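Side-chain contact in carbonic anhydrase (Unidentified, PDB 3R1W), which probably catalyses the reversible hydration of carbon dioxide to bicarbonate, as a trimeric left-handed beta-helix enzyme like the gamma-class carbonic anhydrases: residues V12-Q16 and G17-K21. Residues are numbered along the deposited sequence; the frame is centred on the assembly and turned at random.
Sequences VRTYQ and GISPK
The Ile18 carbonyl oxygen takes a hydrogen bond from the Tyr15 amide on the facing arm of a tight hairpin turn, 2.9 Å from N to O and nearly straight (163° at the hydrogen), and a weaker CA-H...O contact from Thr14 CA at 3.3 Å. Ile18 N returns a bond to Tyr15 O, reaching it from above the carbonyl plane, and the pair closes a type I' turn in which Gln16 and Gly17 both have positive phi. One residue further from the turn, the hydroxyls Thr14 OG1 and Ser19 OG hydrogen-bond at 2.6 Å. Each oxygen lies anti to its own carbonyl carbon (chi1 -64° and -56°), which brings the two together across the hairpin. Beyond them Val12 CG1 rests on Pro20 CG at 3.6 Å, while Pro20 CD abuts Arg13 O. At the tip, Gln16 CG sits over one face of the Tyr15 ring, near its rim. Arg13 NH1 forms a salt bridge with Asp29 of the second subunit, whose Glu185 accepts a bond from Gln16 N. The turn projects from the corner where strand 12-13 leads into strand 21-22, and these run parallel to strands 33-35 and 38-40, respectively.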
loop_
_atom_site.group_PDB
_atom_site.type_symbol
_atom_site.label_atom_id
_atom_site.label_comp_id
_atom_site.label_asym_id
_atom_site.label_seq_id
_atom_site.Cartn_x
_atom_site.Cartn_y
_atom_site.Cartn_z
ATOM N N VAL B 12 -18.899 -2.526 -4.150
ATOM C CA VAL B 12 -19.312 -3.875 -3.769
ATOM C C VAL B 12 -19.800 -4.629 -5.007
ATOM O O VAL B 12 -20.870 -4.339 -5.552
ATOM C CB VAL B 12 -20.402 -3.856 -2.674
ATOM C CG1 VAL B 12 -20.781 -5.282 -2.285
ATOM C CG2 VAL B 12 -19.906 -3.097 -1.449
ATOM N N ARG B 13 -19.013 -5.608 -5.434
ATOM C CA ARG B 13 -19.150 -6.182 -6.770
ATOM C C ARG B 13 -19.492 -7.662 -6.763
ATOM O O ARG B 13 -18.857 -8.463 -6.071
ATOM C CB ARG B 13 -17.836 -6.006 -7.537
ATOM C CG ARG B 13 -17.379 -4.571 -7.693
ATOM C CD ARG B 13 -16.135 -4.563 -8.577
ATOM N NE ARG B 13 -15.372 -3.311 -8.570
ATOM C CZ ARG B 13 -14.197 -3.189 -9.185
ATOM N NH1 ARG B 13 -13.692 -4.237 -9.823
ATOM N NH2 ARG B 13 -13.520 -2.043 -9.163
ATOM N N THR B 14 -20.507 -8.005 -7.552
ATOM C CA THR B 14 -20.868 -9.386 -7.810
ATOM C C THR B 14 -19.821 -9.992 -8.736
ATOM O O THR B 14 -19.308 -9.316 -9.631
ATOM C CB THR B 14 -22.246 -9.441 -8.476
ATOM O OG1 THR B 14 -23.222 -8.940 -7.554
ATOM C CG2 THR B 14 -22.605 -10.862 -8.879
ATOM N N TYR B 15 -19.506 -11.261 -8.512
ATOM C CA TYR B 15 -18.491 -11.968 -9.286
ATOM C C TYR B 15 -18.943 -13.409 -9.491
ATOM O O TYR B 15 -19.183 -14.138 -8.518
ATOM C CB TYR B 15 -17.154 -11.953 -8.539
ATOM C CG TYR B 15 -16.052 -12.715 -9.234
ATOM C CD1 TYR B 15 -15.384 -12.163 -10.320
ATOM C CD2 TYR B 15 -15.680 -13.987 -8.808
ATOM C CE1 TYR B 15 -14.369 -12.856 -10.969
ATOM C CE2 TYR B 15 -14.662 -14.689 -9.452
ATOM C CZ TYR B 15 -14.015 -14.116 -10.529
ATOM O OH TYR B 15 -13.007 -14.802 -11.164
ATOM N N GLN B 16 -19.050 -13.815 -10.754
ATOM C CA GLN B 16 -19.468 -15.171 -11.097
ATOM C C GLN B 16 -20.703 -15.590 -10.320
ATOM O O GLN B 16 -20.755 -16.685 -9.750
ATOM C CB GLN B 16 -18.329 -16.158 -10.871
ATOM C CG GLN B 16 -17.117 -15.864 -11.729
ATOM C CD GLN B 16 -16.451 -17.128 -12.227
ATOM O OE1 GLN B 16 -15.849 -17.875 -11.454
ATOM N NE2 GLN B 16 -16.563 -17.382 -13.525
ATOM N N GLY B 17 -21.688 -14.702 -10.293
ATOM C CA GLY B 17 -22.967 -14.987 -9.658
ATOM C C GLY B 17 -23.001 -14.845 -8.143
ATOM O O GLY B 17 -24.048 -15.036 -7.527
ATOM N N ILE B 18 -21.864 -14.515 -7.535
ATOM C CA ILE B 18 -21.809 -14.371 -6.082
ATOM C C ILE B 18 -21.656 -12.914 -5.678
ATOM O O ILE B 18 -20.732 -12.240 -6.124
ATOM C CB ILE B 18 -20.633 -15.144 -5.478
ATOM C CG1 ILE B 18 -20.612 -16.582 -5.997
ATOM C CG2 ILE B 18 -20.704 -15.093 -3.952
ATOM C CD1 ILE B 18 -19.280 -17.265 -5.821
ATOM N N SER B 19 -22.561 -12.439 -4.821
ATOM C CA SER B 19 -22.512 -11.060 -4.336
ATOM C C SER B 19 -22.065 -11.044 -2.881
ATOM O O SER B 19 -22.485 -11.898 -2.092
ATOM C CB SER B 19 -23.884 -10.399 -4.451
ATOM O OG SER B 19 -24.381 -10.452 -5.779
ATOM N N PRO B 20 -21.199 -10.086 -2.519
ATOM C CA PRO B 20 -20.800 -9.937 -1.115
ATOM C C PRO B 20 -22.025 -9.806 -0.208
ATOM O O PRO B 20 -23.013 -9.173 -0.591
ATOM C CB PRO B 20 -19.977 -8.650 -1.123
ATOM C CG PRO B 20 -19.366 -8.621 -2.527
ATOM C CD PRO B 20 -20.439 -9.197 -3.421
ATOM N N LYS B 21 -21.957 -10.423 0.968
ATOM C CA LYS B 21 -23.031 -10.341 1.957
ATOM C C LYS B 21 -22.607 -9.399 3.076
ATOM O O LYS B 21 -21.604 -9.636 3.750
ATOM C CB LYS B 21 -23.346 -11.727 2.525
#